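Local coordinates for Ton_1535 (Thermococcus onnurineus, PDB 3ZPJ), which is of unknown function but folds as an all-helical alpha-solenoid whose regular winding is interrupted by a left-handed helical turn, at residues I139-I144 with D156-I161; D163-A168 with M178-M183; K311-L316 with E337-P342. One frame throughout, in Å; residues are numbered along the deposited sequence.

Overall arrangement
From the N terminus the chain winds through seven helices before contact 1, where helix 130-146 turns back against helix 151-170 and closes a hairpin between 139-144 and 156-161. Contact 2 follows directly: further along helix 151-170, residues 163-168 pair with 178-183 of helix 174-190 and close the next hairpin. Helix 151-170 is thus shared by both, and their centres lie 13 Å apart. Contact 3 comes much later, near the C-terminal end, where helix 309-325 meets the turn after helix 332-338; its centre is 38 Å from that of contact 2. The three loops close in series along the solenoid, without nesting or crossing.

Contact 1: residues I139-I144 with D156-I161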
loop_
_atom_site.group_PDB
_atom_site.type_symbol
_atom_site.label_atom_id
_atom_site.label_comp_id
_atom_site.label_asym_id
_atom_site.label_seq_id
_atom_site.Cartn_x
_atom_site.Cartn_y
_atom_site.Cartn_z
ATOM N N ILE A 139 1.767 18.881 5.702
ATOM C CA ILE A 139 1.660 20.317 5.486
ATOM C C ILE A 139 0.230 20.638 5.033
ATOM O O ILE A 139 -0.379 21.604 5.512
ATOM C CB ILE A 139 2.639 20.828 4.409
ATOM C CG1 ILE A 139 4.067 20.359 4.687
ATOM C CG2 ILE A 139 2.592 22.352 4.316
ATOM C CD1 ILE A 139 4.499 20.518 6.105
ATOM N N ALA A 140 -0.310 19.817 4.128
ATOM C CA ALA A 140 -1.663 20.068 3.644
ATOM C C ALA A 140 -2.592 20.081 4.842
ATOM O O ALA A 140 -3.349 21.028 5.032
ATOM C CB ALA A 140 -2.103 19.025 2.635
ATOM N N PHE A 141 -2.478 19.049 5.675
ATOM C CA PHE A 141 -3.290 18.924 6.888
ATOM C C PHE A 141 -3.109 20.094 7.858
ATOM O O PHE A 141 -4.101 20.640 8.341
ATOM C CB PHE A 141 -2.998 17.592 7.587
ATOM C CG PHE A 141 -3.762 17.382 8.886
ATOM C CD1 PHE A 141 -5.084 16.959 8.875
ATOM C CD2 PHE A 141 -3.142 17.579 10.112
ATOM C CE1 PHE A 141 -5.772 16.750 10.070
ATOM C CE2 PHE A 141 -3.821 17.360 11.299
ATOM C CZ PHE A 141 -5.139 16.941 11.270
ATOM N N ASP A 142 -1.857 20.484 8.122
ATOM C CA ASP A 142 -1.578 21.620 9.004
ATOM C C ASP A 142 -2.185 22.898 8.430
ATOM O O ASP A 142 -2.575 23.781 9.172
ATOM C CB ASP A 142 -0.068 21.849 9.195
ATOM C CG ASP A 142 0.657 20.659 9.818
ATOM O OD1 ASP A 142 0.017 19.829 10.494
ATOM O OD2 ASP A 142 1.891 20.558 9.624
ATOM N N THR A 143 -2.239 22.997 7.107
ATOM C CA THR A 143 -2.735 24.200 6.464
ATOM C C THR A 143 -4.218 24.375 6.731
ATOM O O THR A 143 -4.668 25.478 7.040
ATOM C CB THR A 143 -2.497 24.174 4.944
ATOM O OG1 THR A 143 -1.105 23.985 4.700
ATOM C CG2 THR A 143 -2.948 25.492 4.291
ATOM N N ILE A 144 -4.973 23.286 6.631
ATOM C CA ILE A 144 -6.409 23.366 6.843
ATOM C C ILE A 144 -6.727 23.562 8.321
ATOM O O ILE A 144 -7.368 24.552 8.716
ATOM C CB ILE A 144 -7.114 22.135 6.292
ATOM C CG1 ILE A 144 -7.035 22.150 4.768
ATOM C CG2 ILE A 144 -8.566 22.105 6.757
ATOM C CD1 ILE A 144 -7.572 20.890 4.119
ATOM N N ASP A 156 -14.815 19.079 5.614
ATOM C CA ASP A 156 -14.779 18.483 4.280
ATOM C C ASP A 156 -13.375 18.470 3.679
ATOM O O ASP A 156 -12.985 17.506 3.037
ATOM C CB ASP A 156 -15.760 19.170 3.343
ATOM C CG ASP A 156 -17.216 18.921 3.732
ATOM O OD1 ASP A 156 -17.464 18.351 4.820
ATOM O OD2 ASP A 156 -18.117 19.308 2.949
ATOM N N GLY A 157 -12.613 19.535 3.904
ATOM C CA GLY A 157 -11.244 19.586 3.427
ATOM C C GLY A 157 -10.400 18.447 3.994
ATOM O O GLY A 157 -9.704 17.753 3.257
ATOM N N ILE A 158 -10.468 18.258 5.307
ATOM C CA ILE A 158 -9.695 17.225 5.968
ATOM C C ILE A 158 -10.117 15.798 5.562
ATOM O O ILE A 158 -9.269 14.928 5.413
ATOM C CB ILE A 158 -9.719 17.442 7.485
ATOM C CG1 ILE A 158 -9.175 18.838 7.775
ATOM C CG2 ILE A 158 -8.851 16.420 8.186
ATOM C CD1 ILE A 158 -9.055 19.197 9.222
ATOM N N LEU A 159 -11.413 15.564 5.353
ATOM C CA LEU A 159 -11.878 14.240 4.914
ATOM C C LEU A 159 -11.345 13.939 3.522
ATOM O O LEU A 159 -11.043 12.782 3.183
ATOM C CB LEU A 159 -13.415 14.143 4.940
ATOM C CG LEU A 159 -14.032 14.106 6.339
ATOM C CD1 LEU A 159 -15.537 14.204 6.308
ATOM C CD2 LEU A 159 -13.596 12.830 7.057
ATOM N N ARG A 160 -11.205 14.982 2.707
ATOM C CA ARG A 160 -10.643 14.773 1.379
ATOM C C ARG A 160 -9.146 14.366 1.449
ATOM O O ARG A 160 -8.661 13.593 0.641
ATOM C CB ARG A 160 -10.869 15.994 0.503
ATOM C CG ARG A 160 -10.271 15.883 -0.886
ATOM C CD ARG A 160 -11.056 14.927 -1.755
ATOM N NE ARG A 160 -10.548 14.928 -3.128
ATOM C CZ ARG A 160 -10.771 13.963 -4.014
ATOM N NH1 ARG A 160 -11.498 12.911 -3.677
ATOM N NH2 ARG A 160 -10.269 14.055 -5.235
ATOM N N ILE A 161 -8.422 14.886 2.429
ATOM C CA ILE A 161 -7.045 14.457 2.649
ATOM C C ILE A 161 -7.054 12.976 3.033
ATOM O O ILE A 161 -6.270 12.201 2.510
ATOM C CB ILE A 161 -6.419 15.263 3.763
ATOM C CG1 ILE A 161 -6.391 16.741 3.350
ATOM C CG2 ILE A 161 -5.009 14.775 4.064
ATOM C CD1 ILE A 161 -5.563 17.590 4.300
#
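An antiparallel helix pair of the alpha-solenoid meets here through Phe141 and Ile144 of helix 130-146 and Ile158 and Ile161 of helix 151-170. Phe141 turns its ring edge to Ile158, with CE1 3.6 Å from the CG2 methyl, which lies in the ring plane. With CG anti to the backbone N (chi1 178°), the ring leans out along the flank of the partner helix. Ile144 and Ile158 run past each other in opposite directions, and CG2 of Ile144 comes 3.5 Å from CG1 of Ile158. The short segments run at 170°, their axes 9.9 Å apart, the antiparallel hairpin from which helical solenoids are built. On its other branch, beyond CG1, Ile144 CD1 meets Ile161 CD1 tip to tip at 3.9 Å. It also rests against the backbone of Gly157, 3.7 Å from that residue's C atom, a close approach at a position without a side chain. Ile161 drives its CD1 methyl onto the helix backbone itself, 3.7 Å from Phe141 N, with Ala140 CB beside it. Beyond the pair, Ala140 touches Leu117 of helix 110-126, while Ile158 and Ile161 both reach Ile187 of helix 174-190.

Contact 2: residues D163-A168 with M178-M183; sequences DLLEKA and MDFYKM
Tyr181 OH is gripped by two hydrogen-bonding groups, Asp170 OD1 at the end of helix 151-170 and Arg219 NH2 of helix 216-223, and this pins the ring beside Glu166. The ring edge faces Glu166 O, which lies near the ring plane 3.6 Å from CE1; the Glu166 carboxylate itself is engaged by Lys203 in a salt bridge. The backbones come close, with segment axes 7.9 Å apart at 155°, and Phe180 CB sits 3.5 Å from Leu165 O. The Phe180 ring meets Ala168 obliquely, its CD2 3.8 Å from that residue's CB. Leu165 CD2 also lies oblique to this ring, 4.2 Å from Phe180 CD2. Leu165 and Met183 cross at about a right angle: CD1 of the leucine meets Met183 CB at 3.6 Å. The bend at chi3 (-34°) brings the CE methyl of Met183 to within 4.0 Å of Leu165 CD2. Replacing Leu165 with an alanine would probably open a gap between Met183 and the Phe180 ring and let the thioether swing. Around this hairpin, helix 130-146 packs on Leu165 through Phe137 and on Met183 through Leu134, helix 110-126 meets Ala168 through Ala125, and helix 194-209 reaches Tyr181 through Ile204.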
loop_
_atom_site.group_PDB
_atom_site.type_symbol
_atom_site.label_atom_id
_atom_site.label_comp_id
_atom_site.label_asym_id
_atom_site.label_seq_id
_atom_site.Cartn_x
_atom_site.Cartn_y
_atom_site.Cartn_z
ATOM N N ASP A 163 -9.273 10.706 2.146
ATOM C CA ASP A 163 -9.509 9.907 0.955
ATOM C C ASP A 163 -8.224 9.761 0.162
ATOM O O ASP A 163 -7.901 8.670 -0.307
ATOM C CB ASP A 163 -10.580 10.521 0.053
ATOM C CG ASP A 163 -11.980 10.463 0.653
ATOM O OD1 ASP A 163 -12.187 9.714 1.615
ATOM O OD2 ASP A 163 -12.879 11.173 0.153
ATOM N N LEU A 164 -7.479 10.854 0.018
ATOM C CA LEU A 164 -6.254 10.791 -0.772
ATOM C C LEU A 164 -5.120 10.011 -0.079
ATOM O O LEU A 164 -4.342 9.307 -0.741
ATOM C CB LEU A 164 -5.798 12.191 -1.208
ATOM C CG LEU A 164 -6.815 12.937 -2.089
ATOM C CD1 LEU A 164 -6.469 14.398 -2.305
ATOM C CD2 LEU A 164 -6.940 12.276 -3.402
ATOM N N LEU A 165 -5.022 10.143 1.241
ATOM C CA LEU A 165 -4.044 9.381 2.011
ATOM C C LEU A 165 -4.328 7.906 1.740
ATOM O O LEU A 165 -3.434 7.153 1.380
ATOM C CB LEU A 165 -4.146 9.699 3.509
ATOM C CG LEU A 165 -3.489 10.988 3.997
ATOM C CD1 LEU A 165 -4.041 11.370 5.362
ATOM C CD2 LEU A 165 -1.971 10.864 4.064
ATOM N N GLU A 166 -5.601 7.534 1.840
ATOM C CA GLU A 166 -6.024 6.157 1.641
ATOM C C GLU A 166 -5.688 5.636 0.253
ATOM O O GLU A 166 -5.180 4.521 0.108
ATOM C CB GLU A 166 -7.516 5.972 1.949
ATOM C CG GLU A 166 -7.957 4.505 1.884
ATOM C CD GLU A 166 -9.462 4.309 1.997
ATOM O OE1 GLU A 166 -10.204 5.316 2.026
ATOM O OE2 GLU A 166 -9.902 3.135 2.050
ATOM N N LYS A 167 -5.939 6.445 -0.771
ATOM C CA LYS A 167 -5.680 6.000 -2.137
ATOM C C LYS A 167 -4.171 5.887 -2.404
ATOM O O LYS A 167 -3.726 4.991 -3.117
ATOM C CB LYS A 167 -6.377 6.900 -3.165
ATOM C CG LYS A 167 -5.991 6.629 -4.624
ATOM C CD LYS A 167 -6.965 5.712 -5.308
ATOM C CE LYS A 167 -6.613 5.516 -6.794
ATOM N NZ LYS A 167 -7.228 6.498 -7.740
ATOM N N ALA A 168 -3.392 6.780 -1.813
ATOM C CA ALA A 168 -1.939 6.691 -1.903
ATOM C C ALA A 168 -1.482 5.370 -1.304
ATOM O O ALA A 168 -0.751 4.602 -1.932
ATOM C CB ALA A 168 -1.290 7.859 -1.168
ATOM N N MET A 178 1.794 1.806 5.120
ATOM C CA MET A 178 1.311 1.829 6.495
ATOM C C MET A 178 1.096 3.246 7.060
ATOM O O MET A 178 0.053 3.534 7.639
ATOM C CB MET A 178 2.216 0.979 7.421
ATOM C CG MET A 178 1.462 0.421 8.632
ATOM S SD MET A 178 0.255 -0.879 8.189
ATOM C CE MET A 178 1.438 -2.101 7.601
ATOM N N ASP A 179 2.058 4.136 6.869
ATOM C CA ASP A 179 1.940 5.487 7.423
ATOM C C ASP A 179 0.759 6.296 6.846
ATOM O O ASP A 179 0.136 7.084 7.550
ATOM C CB ASP A 179 3.246 6.226 7.229
ATOM C CG ASP A 179 4.302 5.819 8.244
ATOM O OD1 ASP A 179 3.911 5.331 9.323
ATOM O OD2 ASP A 179 5.510 5.998 7.963
ATOM N N PHE A 180 0.454 6.068 5.575
ATOM C CA PHE A 180 -0.653 6.729 4.895
ATOM C C PHE A 180 -1.971 6.246 5.474
ATOM O O PHE A 180 -2.881 7.033 5.745
ATOM C CB PHE A 180 -0.596 6.443 3.389
ATOM C CG PHE A 180 0.632 7.001 2.724
ATOM C CD1 PHE A 180 1.836 6.312 2.771
ATOM C CD2 PHE A 180 0.595 8.237 2.092
ATOM C CE1 PHE A 180 2.979 6.832 2.193
ATOM C CE2 PHE A 180 1.735 8.764 1.511
ATOM C CZ PHE A 180 2.932 8.058 1.552
ATOM N N TYR A 181 -2.068 4.939 5.661
ATOM C CA TYR A 181 -3.261 4.352 6.239
ATOM C C TYR A 181 -3.525 4.811 7.683
ATOM O O TYR A 181 -4.670 5.061 8.063
ATOM C CB TYR A 181 -3.152 2.838 6.227
ATOM C CG TYR A 181 -3.362 2.164 4.902
ATOM C CD1 TYR A 181 -4.145 2.728 3.902
ATOM C CD2 TYR A 181 -2.789 0.915 4.661
ATOM C CE1 TYR A 181 -4.328 2.053 2.658
ATOM C CE2 TYR A 181 -2.966 0.250 3.463
ATOM C CZ TYR A 181 -3.725 0.807 2.466
ATOM O OH TYR A 181 -3.868 0.078 1.299
ATOM N N LYS A 182 -2.477 4.921 8.487
ATOM C CA LYS A 182 -2.656 5.360 9.868
ATOM C C LYS A 182 -3.204 6.785 9.919
ATOM O O LYS A 182 -4.091 7.073 10.724
ATOM C CB LYS A 182 -1.344 5.303 10.646
ATOM C CG LYS A 182 -0.582 4.018 10.527
ATOM C CD LYS A 182 -1.037 2.962 11.494
ATOM C CE LYS A 182 0.058 1.920 11.641
ATOM N NZ LYS A 182 1.358 2.594 11.917
ATOM N N MET A 183 -2.682 7.668 9.060
ATOM C CA MET A 183 -3.131 9.078 9.020
ATOM C C MET A 183 -4.589 9.156 8.559
ATOM O O MET A 183 -5.417 9.829 9.186
ATOM C CB MET A 183 -2.222 9.963 8.146
ATOM C CG MET A 183 -2.243 11.446 8.552
ATOM S SD MET A 183 -1.166 12.613 7.684
ATOM C CE MET A 183 0.209 11.577 7.384
#

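Contact 3: residues K311-L316 with E337-P342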
loop_
_atom_site.group_PDB
_atom_site.type_symbol
_atom_site.label_atom_id
_atom_site.label_comp_id
_atom_site.label_asym_id
_atom_site.label_seq_id
_atom_site.Cartn_x
_atom_site.Cartn_y
_atom_site.Cartn_z
ATOM N N LYS A 311 14.924 -15.544 20.672
ATOM C CA LYS A 311 13.806 -15.711 19.759
ATOM C C LYS A 311 13.213 -17.103 19.924
ATOM O O LYS A 311 12.000 -17.277 19.887
ATOM C CB LYS A 311 14.232 -15.471 18.310
ATOM C CG LYS A 311 13.658 -14.190 17.720
ATOM C CD LYS A 311 14.244 -12.964 18.407
ATOM C CE LYS A 311 13.446 -11.715 18.098
ATOM N NZ LYS A 311 12.119 -11.731 18.779
ATOM N N ARG A 312 14.078 -18.089 20.128
ATOM C CA ARG A 312 13.619 -19.452 20.327
ATOM C C ARG A 312 12.777 -19.519 21.601
ATOM O O ARG A 312 11.712 -20.148 21.625
ATOM C CB ARG A 312 14.803 -20.433 20.381
ATOM C CG ARG A 312 14.412 -21.864 20.736
ATOM C CD ARG A 312 15.482 -22.869 20.337
ATOM N NE ARG A 312 16.535 -23.001 21.339
ATOM C CZ ARG A 312 17.741 -22.435 21.261
ATOM N NH1 ARG A 312 18.069 -21.680 20.214
ATOM N NH2 ARG A 312 18.622 -22.623 22.236
ATOM N N SER A 313 13.258 -18.860 22.653
ATOM C CA SER A 313 12.535 -18.816 23.917
ATOM C C SER A 313 11.136 -18.244 23.732
ATOM O O SER A 313 10.156 -18.823 24.188
ATOM C CB SER A 313 13.318 -18.016 24.954
ATOM O OG SER A 313 14.365 -18.804 25.504
ATOM N N GLU A 314 11.053 -17.119 23.031
ATOM C CA GLU A 314 9.775 -16.469 22.773
ATOM C C GLU A 314 8.811 -17.371 22.003
ATOM O O GLU A 314 7.662 -17.556 22.413
ATOM C CB GLU A 314 9.993 -15.150 22.027
ATOM C CG GLU A 314 10.660 -14.073 22.873
ATOM C CD GLU A 314 11.305 -12.965 22.044
ATOM O OE1 GLU A 314 10.695 -12.536 21.032
ATOM O OE2 GLU A 314 12.427 -12.529 22.405
ATOM N N ALA A 315 9.285 -17.939 20.894
ATOM C CA ALA A 315 8.446 -18.773 20.030
ATOM C C ALA A 315 7.922 -20.006 20.768
ATOM O O ALA A 315 6.779 -20.419 20.586
ATOM C CB ALA A 315 9.205 -19.174 18.772
ATOM N N LEU A 316 8.766 -20.581 21.614
ATOM C CA LEU A 316 8.385 -21.768 22.360
ATOM C C LEU A 316 7.293 -21.437 23.371
ATOM O O LEU A 316 6.398 -22.246 23.618
ATOM C CB LEU A 316 9.606 -22.371 23.054
ATOM C CG LEU A 316 10.546 -23.182 22.158
ATOM C CD1 LEU A 316 11.725 -23.754 22.960
ATOM C CD2 LEU A 316 9.778 -24.305 21.478
ATOM N N GLU A 337 9.698 -26.629 29.769
ATOM C CA GLU A 337 11.029 -27.051 30.218
ATOM C C GLU A 337 12.083 -26.732 29.164
ATOM O O GLU A 337 13.241 -26.461 29.483
ATOM C CB GLU A 337 11.068 -28.564 30.487
ATOM C CG GLU A 337 10.128 -29.072 31.576
ATOM C CD GLU A 337 10.298 -30.570 31.852
ATOM O OE1 GLU A 337 11.128 -31.222 31.178
ATOM O OE2 GLU A 337 9.600 -31.094 32.749
ATOM N N SER A 338 11.658 -26.786 27.906
ATOM C CA SER A 338 12.522 -26.563 26.756
ATOM C C SER A 338 12.980 -25.114 26.607
ATOM O O SER A 338 13.982 -24.849 25.944
ATOM C CB SER A 338 11.798 -27.001 25.477
ATOM O OG SER A 338 12.476 -26.568 24.316
ATOM N N ILE A 339 12.242 -24.178 27.197
ATOM C CA ILE A 339 12.576 -22.763 27.041
ATOM C C ILE A 339 13.930 -22.473 27.682
ATOM O O ILE A 339 14.100 -22.661 28.888
ATOM C CB ILE A 339 11.508 -21.849 27.660
ATOM C CG1 ILE A 339 10.119 -22.197 27.109
ATOM C CG2 ILE A 339 11.847 -20.383 27.403
ATOM C CD1 ILE A 339 8.988 -21.417 27.745
ATOM N N PRO A 340 14.905 -22.037 26.865
ATOM C CA PRO A 340 16.278 -21.765 27.322
ATOM C C PRO A 340 16.365 -20.575 28.274
ATOM O O PRO A 340 17.175 -20.578 29.184
ATOM C CB PRO A 340 17.035 -21.459 26.023
ATOM C CG PRO A 340 16.193 -22.065 24.938
ATOM C CD PRO A 340 14.777 -21.920 25.404
ATOM N N ASP A 341 15.546 -19.557 28.062
ATOM C CA ASP A 341 15.531 -18.440 28.989
ATOM C C ASP A 341 14.669 -18.799 30.190
ATOM O O ASP A 341 13.449 -18.904 30.063
ATOM C CB ASP A 341 14.991 -17.191 28.309
ATOM C CG ASP A 341 15.319 -15.933 29.070
ATOM O OD1 ASP A 341 15.530 -16.007 30.304
ATOM O OD2 ASP A 341 15.376 -14.863 28.428
ATOM N N PRO A 342 15.299 -18.998 31.363
ATOM C CA PRO A 342 14.508 -19.407 32.527
ATOM C C PRO A 342 13.541 -18.302 32.953
ATOM O O PRO A 342 12.436 -18.611 33.385
ATOM C CB PRO A 342 15.569 -19.686 33.602
ATOM C CG PRO A 342 16.742 -18.888 33.205
ATOM C CD PRO A 342 16.719 -18.791 31.700
#
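Ser313 and Ile339 bring their backbones together, with CA atoms 5.0 Å apart, where the chain leaves helix 332-338 in an extended conformation at Ile339 (psi 118°) and folds across helix 309-325. The serine hydroxyl is the polar centre of the contact. Asp341 N donates to Ser313 OG at 2.9 Å with an N-H...O angle of 151°, and the same OG is also hydrogen-bonded to Ile309 O one turn back in its own helix. Held by these two bonds, the hydroxyl has little liberty to rotate. Its chi1 of -79° sets OG anti to the carbonyl carbon, directed at the turn, where Pro340 CD packs against it at 3.1 Å and the Ile339 CG2 methyl at 3.5 Å. This turn is the link between two short helices near the C-terminal end of the solenoid, and Asp341 serves as N-cap of helix 342-351, its OD1 making a weak hydrogen bond to Lys343 N. Ser313 of helix 309-325 thus holds the backbone N of the residue that caps helix 342-351. To one side of the serine, Arg312 crosses Pro340 at about a right angle, and its NE and NH2 both lie 3.7 Å from the proline CG. The approach to the guanidinium is oblique, and NH1 is hydrogen-bonded to Ile306 O, which steadies the group beside the proline. About one helical turn after the serine, Leu316 meets Ser338 and Ile339: its CD1 methyl is 3.2 Å from Ser338 OG, a snug approach, and its CB is 4.1 Å from Ile339 CG1. Leu316 also touches Leu300 and Ala303 of helix 296-303, while Ile339 reaches on to Ile344 and Arg345 of helix 342-351.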